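Local coordinates for thiazoline oxidase/subtilisin-like protease (Prochloron didemni, PDB 4AKS), which probably closes patellamide precursor peptides into rings, using a macrocyclase domain built on the subtilisin-like serine protease fold, at residues 44-49 and 146-151; 84-89 and 120-125; 170-175 and 203-208; 268-273 and 296-301. All coordinates share one frame; numbering follows the deposited sequence.

Contact 1. Residues 44-49 and 146-151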
loop_
_atom_site.group_PDB
_atom_site.type_symbol
_atom_site.label_atom_id
_atom_site.label_comp_id
_atom_site.label_asym_id
_atom_site.label_seq_id
_atom_site.Cartn_x
_atom_site.Cartn_y
_atom_site.Cartn_z
ATOM N N GLN A 44 -17.882 -5.029 9.773
ATOM C CA GLN A 44 -18.703 -3.846 9.488
ATOM C C GLN A 44 -18.555 -3.344 8.054
ATOM O O GLN A 44 -19.528 -2.869 7.461
ATOM C CB GLN A 44 -18.364 -2.735 10.477
ATOM C CG GLN A 44 -18.645 -3.122 11.919
ATOM C CD GLN A 44 -18.298 -2.010 12.887
ATOM O OE1 GLN A 44 -18.903 -0.939 12.856
ATOM N NE2 GLN A 44 -17.316 -2.255 13.754
ATOM N N THR A 45 -17.352 -3.447 7.492
ATOM C CA THR A 45 -17.138 -3.105 6.087
ATOM C C THR A 45 -15.938 -3.829 5.502
ATOM O O THR A 45 -14.953 -4.077 6.193
ATOM C CB THR A 45 -16.935 -1.581 5.914
ATOM O OG1 THR A 45 -16.716 -1.272 4.531
ATOM C CG2 THR A 45 -15.745 -1.087 6.752
ATOM N N LEU A 46 -16.024 -4.171 4.221
ATOM C CA LEU A 46 -14.841 -4.604 3.455
ATOM C C LEU A 46 -14.406 -3.516 2.475
ATOM O O LEU A 46 -13.596 -3.764 1.574
ATOM C CB LEU A 46 -15.127 -5.893 2.691
ATOM C CG LEU A 46 -15.409 -7.148 3.513
ATOM C CD1 LEU A 46 -15.720 -8.288 2.541
ATOM C CD2 LEU A 46 -14.239 -7.490 4.436
ATOM N N GLY A 47 -14.933 -2.310 2.674
ATOM C CA GLY A 47 -14.646 -1.175 1.818
ATOM C C GLY A 47 -15.901 -0.698 1.114
ATOM O O GLY A 47 -16.904 -1.389 1.076
ATOM N N ASP A 48 -15.811 0.489 0.530
ATOM C CA ASP A 48 -16.883 1.065 -0.269
ATOM C C ASP A 48 -16.293 1.580 -1.576
ATOM O O ASP A 48 -15.257 2.235 -1.552
ATOM C CB ASP A 48 -17.540 2.204 0.500
ATOM C CG ASP A 48 -18.877 2.602 -0.085
ATOM O OD1 ASP A 48 -18.900 3.360 -1.065
ATOM O OD2 ASP A 48 -19.913 2.159 0.437
ATOM N N PRO A 49 -16.924 1.264 -2.725
ATOM C CA PRO A 49 -16.391 1.736 -4.007
ATOM C C PRO A 49 -16.393 3.274 -4.207
ATOM O O PRO A 49 -15.760 3.757 -5.136
ATOM C CB PRO A 49 -17.287 1.049 -5.053
ATOM C CG PRO A 49 -18.507 0.596 -4.329
ATOM C CD PRO A 49 -18.149 0.457 -2.882
ATOM N N ILE A 146 -6.929 -6.071 2.758
ATOM C CA ILE A 146 -7.613 -5.364 3.833
ATOM C C ILE A 146 -8.941 -4.735 3.344
ATOM O O ILE A 146 -9.949 -4.786 4.055
ATOM C CB ILE A 146 -6.703 -4.272 4.443
ATOM C CG1 ILE A 146 -5.396 -4.887 4.972
ATOM C CG2 ILE A 146 -7.454 -3.467 5.522
ATOM C CD1 ILE A 146 -5.551 -5.603 6.303
ATOM N N ALA A 147 -8.958 -4.167 2.141
ATOM C CA ALA A 147 -10.124 -3.393 1.656
ATOM C C ALA A 147 -10.557 -3.806 0.255
ATOM O O ALA A 147 -10.521 -2.990 -0.667
ATOM C CB ALA A 147 -9.806 -1.898 1.679
ATOM N N PRO A 148 -10.996 -5.071 0.084
ATOM C CA PRO A 148 -11.260 -5.589 -1.259
ATOM C C PRO A 148 -12.417 -4.943 -2.037
ATOM O O PRO A 148 -12.489 -5.131 -3.262
ATOM C CB PRO A 148 -11.577 -7.072 -1.010
ATOM C CG PRO A 148 -12.052 -7.128 0.393
ATOM C CD PRO A 148 -11.250 -6.084 1.124
ATOM N N ASN A 149 -13.304 -4.210 -1.367
ATOM C CA ASN A 149 -14.418 -3.539 -2.067
ATOM C C ASN A 149 -14.196 -2.058 -2.389
ATOM O O ASN A 149 -15.120 -1.385 -2.846
ATOM C CB ASN A 149 -15.712 -3.673 -1.263
ATOM C CG ASN A 149 -16.964 -3.604 -2.138
ATOM O OD1 ASN A 149 -16.985 -4.076 -3.283
ATOM N ND2 ASN A 149 -18.013 -2.981 -1.604
ATOM N N CYS A 150 -12.997 -1.542 -2.118
ATOM C CA CYS A 150 -12.666 -0.173 -2.473
ATOM C C CYS A 150 -12.241 -0.101 -3.928
ATOM O O CYS A 150 -11.905 -1.099 -4.554
ATOM C CB CYS A 150 -11.554 0.390 -1.576
ATOM S SG CYS A 150 -12.085 0.889 0.080
ATOM N N ARG A 151 -12.290 1.099 -4.467
ATOM C CA ARG A 151 -11.892 1.345 -5.824
ATOM C C ARG A 151 -10.418 1.654 -5.806
ATOM O O ARG A 151 -9.972 2.522 -5.047
ATOM C CB ARG A 151 -12.668 2.517 -6.385
ATOM C CG ARG A 151 -12.313 2.852 -7.814
ATOM C CD ARG A 151 -13.286 3.883 -8.354
ATOM N NE ARG A 151 -12.947 4.280 -9.719
ATOM C CZ ARG A 151 -12.580 5.503 -10.099
ATOM N NH1 ARG A 151 -12.478 6.506 -9.229
ATOM N NH2 ARG A 151 -12.313 5.726 -11.380
#
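A chi1 of -154° sets Asn149 CG on the far side from its own backbone N and brings ND2 to Gly47 O, in a weak hydrogen bond of 3.3 Å. Leu46 meets the Pro148 ring through CB, which lies 4.0 Å from Pro148 CG. The main polar link is between backbones: Asn149 N donates to Leu46 O over 3.0 Å, nearly straight at 163° although the donor is tilted 34° from the carbonyl plane. That same oxygen also takes a CA-H contact from Ala147 and packs against CD of Pro148, whose nitrogen carries no hydrogen. A type I beta turn from Ala147 to Cys150 presents the Asn149 N-H to it. The two loops run into strands 52-57 and 151-156, adjacent parallel strands of the subtilisin-like sheet, so the contact joins the chain at the entry to both strands. Gly47 lies against the thiol of Cys150, CA to SG 3.7 Å; a CB at this position would fall 2.9 Å from Cys150 SG, a clash, and the backbone angles alone would also crowd it. An ST turn shapes the approach, Thr45 OG1 accepting from Gly47 N at 2.8 Å. Beyond it Pro49 crosses the Asn149 side chain at a slant, with Pro49 CD 3.7 Å from Asn149 ND2. Asp48 points its side chain off to the Gln50 backbone, while helix 291-311 packs on Cys150 through Ala303 and Ser307.

Contact 2. Residues 84-89 and 120-125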
loop_
_atom_site.group_PDB
_atom_site.type_symbol
_atom_site.label_atom_id
_atom_site.label_comp_id
_atom_site.label_asym_id
_atom_site.label_seq_id
_atom_site.Cartn_x
_atom_site.Cartn_y
_atom_site.Cartn_z
ATOM N N GLU A 84 8.924 -1.459 -22.517
ATOM C CA GLU A 84 8.685 -2.784 -23.096
ATOM C C GLU A 84 8.264 -3.762 -21.995
ATOM O O GLU A 84 8.848 -3.754 -20.918
ATOM C CB GLU A 84 9.925 -3.304 -23.831
ATOM C CG GLU A 84 10.254 -2.532 -25.104
ATOM C CD GLU A 84 9.320 -2.856 -26.265
ATOM O OE1 GLU A 84 9.529 -3.899 -26.934
ATOM O OE2 GLU A 84 8.374 -2.067 -26.513
ATOM N N PRO A 85 7.248 -4.604 -22.259
ATOM C CA PRO A 85 6.835 -5.566 -21.239
ATOM C C PRO A 85 7.988 -6.487 -20.826
ATOM O O PRO A 85 8.903 -6.739 -21.612
ATOM C CB PRO A 85 5.720 -6.374 -21.923
ATOM C CG PRO A 85 5.339 -5.590 -23.138
ATOM C CD PRO A 85 6.581 -4.865 -23.549
ATOM N N ILE A 86 7.956 -6.933 -19.577
ATOM C CA ILE A 86 9.000 -7.796 -19.035
ATOM C C ILE A 86 8.501 -9.228 -19.174
ATOM O O ILE A 86 7.325 -9.501 -18.946
ATOM C CB ILE A 86 9.320 -7.419 -17.578
ATOM C CG1 ILE A 86 9.904 -5.998 -17.534
ATOM C CG2 ILE A 86 10.308 -8.398 -16.953
ATOM C CD1 ILE A 86 10.112 -5.453 -16.136
ATOM N N THR A 87 9.392 -10.128 -19.583
ATOM C CA THR A 87 9.016 -11.517 -19.825
ATOM C C THR A 87 8.706 -12.246 -18.507
ATOM O O THR A 87 9.288 -11.934 -17.475
ATOM C CB THR A 87 10.139 -12.278 -20.549
ATOM O OG1 THR A 87 11.335 -12.216 -19.761
ATOM C CG2 THR A 87 10.389 -11.702 -21.965
ATOM N N PRO A 88 7.797 -13.233 -18.546
ATOM C CA PRO A 88 7.591 -14.095 -17.391
ATOM C C PRO A 88 8.896 -14.712 -16.858
ATOM O O PRO A 88 9.077 -14.864 -15.640
ATOM C CB PRO A 88 6.670 -15.200 -17.935
ATOM C CG PRO A 88 5.917 -14.553 -19.046
ATOM C CD PRO A 88 6.868 -13.555 -19.654
ATOM N N GLU A 89 9.794 -15.064 -17.768
ATOM C CA GLU A 89 11.059 -15.680 -17.394
ATOM C C GLU A 89 11.914 -14.750 -16.537
ATOM O O GLU A 89 12.532 -15.193 -15.569
ATOM C CB GLU A 89 11.816 -16.121 -18.648
ATOM C CG GLU A 89 11.186 -17.326 -19.343
ATOM C CD GLU A 89 10.056 -17.010 -20.339
ATOM O OE1 GLU A 89 9.678 -15.839 -20.502
ATOM O OE2 GLU A 89 9.543 -17.950 -21.006
ATOM N N ASP A 120 15.774 -3.632 -11.947
ATOM C CA ASP A 120 15.268 -2.448 -11.231
ATOM C C ASP A 120 13.764 -2.254 -11.472
ATOM O O ASP A 120 13.005 -2.010 -10.538
ATOM C CB ASP A 120 16.068 -1.185 -11.604
ATOM C CG ASP A 120 17.524 -1.258 -11.138
ATOM O OD1 ASP A 120 17.792 -1.824 -10.061
ATOM O OD2 ASP A 120 18.414 -0.760 -11.851
ATOM N N ARG A 121 13.319 -2.406 -12.711
ATOM C CA ARG A 121 11.875 -2.371 -12.989
ATOM C C ARG A 121 11.119 -3.504 -12.296
ATOM O O ARG A 121 10.023 -3.288 -11.769
ATOM C CB ARG A 121 11.611 -2.420 -14.487
ATOM C CG ARG A 121 11.967 -1.139 -15.218
ATOM C CD ARG A 121 11.859 -1.354 -16.723
ATOM N NE ARG A 121 10.489 -1.705 -17.086
ATOM C CZ ARG A 121 10.129 -2.346 -18.195
ATOM N NH1 ARG A 121 11.032 -2.740 -19.081
ATOM N NH2 ARG A 121 8.844 -2.601 -18.404
ATOM N N ILE A 122 11.715 -4.700 -12.274
ATOM C CA ILE A 122 11.087 -5.851 -11.630
ATOM C C ILE A 122 10.904 -5.635 -10.136
ATOM O O ILE A 122 9.843 -5.951 -9.608
ATOM C CB ILE A 122 11.866 -7.167 -11.876
ATOM C CG1 ILE A 122 11.745 -7.586 -13.353
ATOM C CG2 ILE A 122 11.334 -8.274 -10.976
ATOM C CD1 ILE A 122 12.759 -8.613 -13.812
ATOM N N VAL A 123 11.906 -5.089 -9.450
ATOM C CA VAL A 123 11.752 -4.725 -8.023
ATOM C C VAL A 123 10.485 -3.874 -7.832
ATOM O O VAL A 123 9.665 -4.151 -6.946
ATOM C CB VAL A 123 12.993 -3.960 -7.460
ATOM C CG1 VAL A 123 12.691 -3.252 -6.128
ATOM C CG2 VAL A 123 14.179 -4.900 -7.271
ATOM N N LEU A 124 10.304 -2.860 -8.680
ATOM C CA LEU A 124 9.121 -1.986 -8.582
ATOM C C LEU A 124 7.819 -2.690 -8.913
ATOM O O LEU A 124 6.824 -2.484 -8.235
ATOM C CB LEU A 124 9.244 -0.751 -9.477
ATOM C CG LEU A 124 9.842 0.484 -8.816
ATOM C CD1 LEU A 124 11.339 0.369 -8.545
ATOM C CD2 LEU A 124 9.517 1.681 -9.709
ATOM N N ASN A 125 7.813 -3.483 -9.972
ATOM C CA ASN A 125 6.600 -4.174 -10.403
ATOM C C ASN A 125 6.170 -5.253 -9.451
ATOM O O ASN A 125 4.974 -5.442 -9.202
ATOM C CB ASN A 125 6.786 -4.774 -11.802
ATOM C CG ASN A 125 6.898 -3.704 -12.859
ATOM O OD1 ASN A 125 6.688 -2.542 -12.561
ATOM N ND2 ASN A 125 7.241 -4.084 -14.091
#
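Arg121 grips one backbone oxygen, Glu84 O, with both terminal nitrogens: NH2 donates to it at 2.8 Å and NH1 at 3.0 Å. The oxygen lies at the guanidinium edge, only 4° out of its plane, which fits a bifurcated, end-on arrangement. NH1 sits in the carbonyl plane of Glu84, whereas NH2 stands above it. The bend at chi3 (61°) lets the arginine run past Ile86 in the opposite direction, and Ile86 CG1 rests over one face of the guanidinium, 3.5 Å above the plane and offset toward the rim. This is the dense part, completed by Ile86 CD1, which packs 3.9 Å from Ile122 CG1 and 3.8 Å from Asn125 ND2. Residues 84-87 lead into helix 88-99, with Thr87 as its N-cap through Asp90 N; that helix probably belongs to the helical insertion distinguishing the macrocyclase from ordinary subtilisins, and the loop leading into it is here bonded to helix 119-136, which carries His127 of a probable catalytic triad. A leucine in place of Arg121 would probably leave Glu84 O without its two donors and Asp158, the salt-bridge partner of Arg121 NE, without its positive mate. The outer side is loose by comparison: Glu84 is exposed, and its carboxylate leads away from the helix. Inward, Asn125 OD1 accepts from Asp59 N, and its ND2 is hydrogen-bonded to the Tyr91 hydroxyl.

Contact 3. Residues 170-175 and 203-208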
loop_
_atom_site.group_PDB
_atom_site.type_symbol
_atom_site.label_atom_id
_atom_site.label_comp_id
_atom_site.label_asym_id
_atom_site.label_seq_id
_atom_site.Cartn_x
_atom_site.Cartn_y
_atom_site.Cartn_z
ATOM N N SER A 170 12.524 10.658 -8.218
ATOM C CA SER A 170 12.411 12.043 -8.725
ATOM C C SER A 170 11.223 12.819 -8.146
ATOM O O SER A 170 10.087 12.403 -8.316
ATOM C CB SER A 170 12.287 12.016 -10.249
ATOM O OG SER A 170 11.980 13.281 -10.801
ATOM N N PRO A 171 11.488 13.952 -7.469
ATOM C CA PRO A 171 10.403 14.697 -6.831
ATOM C C PRO A 171 9.453 15.353 -7.833
ATOM O O PRO A 171 8.252 15.456 -7.573
ATOM C CB PRO A 171 11.140 15.776 -6.018
ATOM C CG PRO A 171 12.584 15.399 -6.035
ATOM C CD PRO A 171 12.784 14.633 -7.301
ATOM N N LEU A 172 10.004 15.816 -8.950
ATOM C CA LEU A 172 9.213 16.348 -10.051
ATOM C C LEU A 172 8.174 15.334 -10.540
ATOM O O LEU A 172 6.973 15.636 -10.613
ATOM C CB LEU A 172 10.131 16.732 -11.210
ATOM C CG LEU A 172 9.480 17.229 -12.499
ATOM C CD1 LEU A 172 8.561 18.419 -12.242
ATOM C CD2 LEU A 172 10.550 17.590 -13.518
ATOM N N ASN A 173 8.634 14.128 -10.858
ATOM C CA ASN A 173 7.716 13.123 -11.347
ATOM C C ASN A 173 6.699 12.690 -10.329
ATOM O O ASN A 173 5.572 12.415 -10.690
ATOM C CB ASN A 173 8.408 11.901 -11.911
ATOM C CG ASN A 173 7.546 11.192 -12.919
ATOM O OD1 ASN A 173 7.738 11.357 -14.115
ATOM N ND2 ASN A 173 6.532 10.457 -12.440
ATOM N N LEU A 174 7.085 12.610 -9.064
ATOM C CA LEU A 174 6.109 12.273 -8.048
ATOM C C LEU A 174 5.078 13.419 -7.920
ATOM O O LEU A 174 3.912 13.149 -7.787
ATOM C CB LEU A 174 6.773 11.925 -6.719
ATOM C CG LEU A 174 5.779 11.616 -5.590
ATOM C CD1 LEU A 174 4.812 10.496 -5.973
ATOM C CD2 LEU A 174 6.565 11.278 -4.328
ATOM N N ALA A 175 5.515 14.671 -7.971
ATOM C CA ALA A 175 4.573 15.815 -7.903
ATOM C C ALA A 175 3.553 15.745 -9.040
ATOM O O ALA A 175 2.369 15.911 -8.810
ATOM C CB ALA A 175 5.303 17.155 -7.915
ATOM N N GLU A 203 12.299 18.472 -2.316
ATOM C CA GLU A 203 12.053 19.425 -3.385
ATOM C C GLU A 203 10.688 20.102 -3.206
ATOM O O GLU A 203 9.697 19.457 -2.879
ATOM C CB GLU A 203 12.128 18.708 -4.737
ATOM C CG GLU A 203 11.471 19.430 -5.905
ATOM C CD GLU A 203 12.102 20.765 -6.226
ATOM O OE1 GLU A 203 13.153 21.100 -5.633
ATOM O OE2 GLU A 203 11.537 21.492 -7.074
ATOM N N GLU A 204 10.659 21.406 -3.462
ATOM C CA GLU A 204 9.550 22.279 -3.095
ATOM C C GLU A 204 8.261 21.928 -3.844
ATOM O O GLU A 204 7.179 21.921 -3.255
ATOM C CB GLU A 204 9.970 23.742 -3.355
ATOM C CG GLU A 204 11.189 24.203 -2.538
ATOM C CD GLU A 204 11.980 25.324 -3.216
ATOM O OE1 GLU A 204 11.358 26.287 -3.718
ATOM O OE2 GLU A 204 13.232 25.245 -3.246
ATOM N N ILE A 205 8.389 21.586 -5.120
ATOM C CA ILE A 205 7.242 21.207 -5.946
ATOM C C ILE A 205 6.490 19.965 -5.432
ATOM O O ILE A 205 5.260 19.899 -5.512
ATOM C CB ILE A 205 7.678 20.965 -7.403
ATOM C CG1 ILE A 205 6.468 21.008 -8.337
ATOM C CG2 ILE A 205 8.451 19.647 -7.528
ATOM C CD1 ILE A 205 6.855 20.829 -9.785
ATOM N N LEU A 206 7.218 18.984 -4.917
ATOM C CA LEU A 206 6.590 17.825 -4.299
ATOM C C LEU A 206 5.924 18.210 -2.975
ATOM O O LEU A 206 4.804 17.790 -2.698
ATOM C CB LEU A 206 7.607 16.712 -4.077
ATOM C CG LEU A 206 7.112 15.451 -3.363
ATOM C CD1 LEU A 206 5.919 14.803 -4.057
ATOM C CD2 LEU A 206 8.284 14.481 -3.262
ATOM N N VAL A 207 6.612 19.028 -2.175
ATOM C CA VAL A 207 6.077 19.492 -0.907
ATOM C C VAL A 207 4.748 20.195 -1.137
ATOM O O VAL A 207 3.815 20.011 -0.359
ATOM C CB VAL A 207 7.059 20.447 -0.170
ATOM C CG1 VAL A 207 6.351 21.230 0.941
ATOM C CG2 VAL A 207 8.263 19.672 0.370
ATOM N N GLN A 208 4.651 21.008 -2.186
ATOM C CA GLN A 208 3.415 21.710 -2.436
ATOM C C GLN A 208 2.312 20.780 -2.961
ATOM O O GLN A 208 1.145 21.006 -2.679
ATOM C CB GLN A 208 3.620 22.950 -3.309
ATOM C CG GLN A 208 3.696 22.724 -4.799
ATOM C CD GLN A 208 3.446 23.983 -5.620
ATOM O OE1 GLN A 208 2.801 24.930 -5.146
ATOM N NE2 GLN A 208 3.915 23.982 -6.876
#
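Pro171 meets Glu203 through CB and CG of its puckered ring, the two side chains crossing at about a right angle, and no flat group stacks in this contact. Pro171 CB to Glu203 CB is a tight 3.3 Å, while the bent glutamate carries its carboxylate away. No aromatic ring or hydrogen bond bridges the two segments; the rest is van der Waals packing, mostly between aliphatic side chains. Leu206 holds CG anti to the backbone N (chi1 177°), which sends CD1 against Leu174, 3.5 Å from its CG, with the side chains meeting at a slant. Ala175 is small enough to bring the helices together: its CB lies 3.6 Å from Ile205 O and 4.0 Å from Ile205 CG2. At the outer margin Ile205 reaches along its CG1 branch to place CD1 3.8 Å from Leu172 CD1. With Ile205 cut back to an alanine, Leu172 CD1 loses this methyl partner, which would probably open a gap beside Ala175 CB. Ser170 starts its helix as N-cap, accepting a weak bond from Asn173 N. The short helical segments 171-175 and 204-208 run in nearly the same direction, 24° apart, with axes 8.1 Å from each other at closest approach. Helix 171-183 precedes strand 188-191 and helix 204-215 precedes strand 219-223, so this parallel packing is that of neighbouring helices in successive beta-alpha-beta crossovers, as in the alpha/beta core of subtilases.

Contact 4. Residues 268-273 and 296-301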
loop_
_atom_site.group_PDB
_atom_site.type_symbol
_atom_site.label_atom_id
_atom_site.label_comp_id
_atom_site.label_asym_id
_atom_site.label_seq_id
_atom_site.Cartn_x
_atom_site.Cartn_y
_atom_site.Cartn_z
ATOM N N ILE A 268 3.159 6.102 12.502
ATOM C CA ILE A 268 2.454 5.039 13.162
ATOM C C ILE A 268 3.128 3.730 12.750
ATOM O O ILE A 268 3.690 3.634 11.667
ATOM C CB ILE A 268 0.956 5.089 12.771
ATOM C CG1 ILE A 268 0.116 4.169 13.654
ATOM C CG2 ILE A 268 0.735 4.763 11.289
ATOM C CD1 ILE A 268 -1.379 4.319 13.420
ATOM N N LEU A 269 3.118 2.736 13.628
ATOM C CA LEU A 269 3.688 1.434 13.301
ATOM C C LEU A 269 2.579 0.469 12.986
ATOM O O LEU A 269 1.536 0.478 13.631
ATOM C CB LEU A 269 4.530 0.874 14.439
ATOM C CG LEU A 269 5.830 1.615 14.709
ATOM C CD1 LEU A 269 6.340 1.309 16.125
ATOM C CD2 LEU A 269 6.869 1.240 13.658
ATOM N N ALA A 270 2.828 -0.388 12.012
ATOM C CA ALA A 270 1.914 -1.446 11.641
ATOM C C ALA A 270 2.730 -2.699 11.282
ATOM O O ALA A 270 3.938 -2.606 11.054
ATOM C CB ALA A 270 1.051 -1.005 10.469
ATOM N N PRO A 271 2.085 -3.876 11.256
ATOM C CA PRO A 271 2.819 -5.097 10.897
ATOM C C PRO A 271 3.537 -4.951 9.552
ATOM O O PRO A 271 2.920 -4.562 8.552
ATOM C CB PRO A 271 1.717 -6.148 10.799
ATOM C CG PRO A 271 0.637 -5.646 11.707
ATOM C CD PRO A 271 0.665 -4.156 11.541
ATOM N N GLY A 272 4.838 -5.208 9.553
ATOM C CA GLY A 272 5.658 -5.131 8.344
ATOM C C GLY A 272 6.571 -6.328 8.140
ATOM O O GLY A 272 7.453 -6.295 7.291
ATOM N N GLU A 273 6.368 -7.390 8.912
ATOM C CA GLU A 273 7.175 -8.598 8.793
ATOM C C GLU A 273 6.288 -9.734 8.299
ATOM O O GLU A 273 5.170 -9.889 8.771
ATOM C CB GLU A 273 7.799 -8.952 10.151
ATOM C CG GLU A 273 8.743 -10.146 10.093
ATOM C CD GLU A 273 9.522 -10.401 11.371
ATOM O OE1 GLU A 273 9.115 -9.932 12.460
ATOM O OE2 GLU A 273 10.537 -11.130 11.275
ATOM N N PRO A 296 1.041 -0.350 3.171
ATOM C CA PRO A 296 -0.241 -0.733 2.567
ATOM C C PRO A 296 -1.267 -1.253 3.563
ATOM O O PRO A 296 -2.467 -1.119 3.326
ATOM C CB PRO A 296 0.121 -1.830 1.548
ATOM C CG PRO A 296 1.558 -2.126 1.742
ATOM C CD PRO A 296 2.184 -1.067 2.588
ATOM N N VAL A 297 -0.808 -1.819 4.675
ATOM C CA VAL A 297 -1.742 -2.252 5.710
ATOM C C VAL A 297 -2.494 -1.027 6.221
ATOM O O VAL A 297 -3.705 -1.077 6.358
ATOM C CB VAL A 297 -1.037 -3.039 6.842
ATOM C CG1 VAL A 297 -1.961 -3.257 8.031
ATOM C CG2 VAL A 297 -0.505 -4.374 6.316
ATOM N N MET A 298 -1.777 0.071 6.476
ATOM C CA MET A 298 -2.402 1.316 6.934
ATOM C C MET A 298 -3.272 2.017 5.877
ATOM O O MET A 298 -4.268 2.668 6.219
ATOM C CB MET A 298 -1.351 2.285 7.479
ATOM C CG MET A 298 -0.676 1.792 8.754
ATOM S SD MET A 298 -1.865 1.289 10.031
ATOM C CE MET A 298 -2.919 2.739 10.083
ATOM N N THR A 299 -2.898 1.899 4.608
ATOM C CA THR A 299 -3.749 2.403 3.537
ATOM C C THR A 299 -5.088 1.671 3.537
ATOM O O THR A 299 -6.139 2.295 3.453
ATOM C CB THR A 299 -3.067 2.277 2.177
ATOM O OG1 THR A 299 -1.989 3.207 2.133
ATOM C CG2 THR A 299 -4.051 2.538 0.987
ATOM N N GLY A 300 -5.050 0.350 3.662
ATOM C CA GLY A 300 -6.285 -0.435 3.696
ATOM C C GLY A 300 -7.134 -0.110 4.907
ATOM O O GLY A 300 -8.350 0.075 4.805
ATOM N N ILE A 301 -6.494 -0.010 6.070
ATOM C CA ILE A 301 -7.223 0.341 7.287
ATOM C C ILE A 301 -7.876 1.708 7.163
ATOM O O ILE A 301 -9.040 1.875 7.514
ATOM C CB ILE A 301 -6.324 0.265 8.547
ATOM C CG1 ILE A 301 -5.987 -1.217 8.845
ATOM C CG2 ILE A 301 -7.025 0.919 9.750
ATOM C CD1 ILE A 301 -4.830 -1.443 9.801
#
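The long helix 291-311 of the subtilisin-like fold, which starts beside Ser292 of the probable catalytic triad, lies across strand 267-271, one of the two edge strands of the parallel sheet, and Met298 and Ala270 meet at the middle of the interface. Strand segment 268-271 and helix segment 296-301 cross at 100°, with axes 8.4 Å apart. Ala270 CB sits in the bend of the methionine, 3.7 Å from Met298 CG and equally 3.7 Å from Met298 SD. Two successive turns, chi2 and chi3 both -51°, bend the Met298 chain so that CE comes to 4.0 Å from Ile268 CD1. The isoleucine comes at a slant, its CG1 branch extended toward that methyl and its CG2 nearer to Met298 CG. On the other flank the packing is slacker: Val297 CG1 lies 4.5 Å from Pro271 CD, and Val297 CG2 is 4.1 Å from Pro271 O. Every touching residue is buried, no hydrogen bond crosses, and the side-chain contacts are apolar. Leu325 of helix 318-328 packs on both Ile268 and Met298, and Val244 of strand 241-247 does the same from within the sheet. Pro296, where the helix is kinked, closes the Gly-Thr-Ser-Met-Ala-Xaa-Pro sequence that surrounds the catalytic serine of subtilases, and the helix carrying it is seated here against the edge of the sheet.

Contacts 1 and 4 are the one pair that touches: Ile146 CG2 packs 3.4 Å from Gly300 C, and their centres are 16 Å apart. Contact 2 lies within the chain loop closed by contact 1, yet its nearest atoms stay about 17 Å from it and about 11 Å from contact 4. Three contacts bear on a probable triad: contact 1 precedes strand 52-57, which ends in Asp57; contact 2 and His127 share helix 119-136, with the Asn125 side chain near the triad but not touching it; contact 4 and Ser292 share helix 291-311. Contact 3 touches none of the others, its nearest atoms about 10 Å from contact 2 and about 13 Å from contact 4.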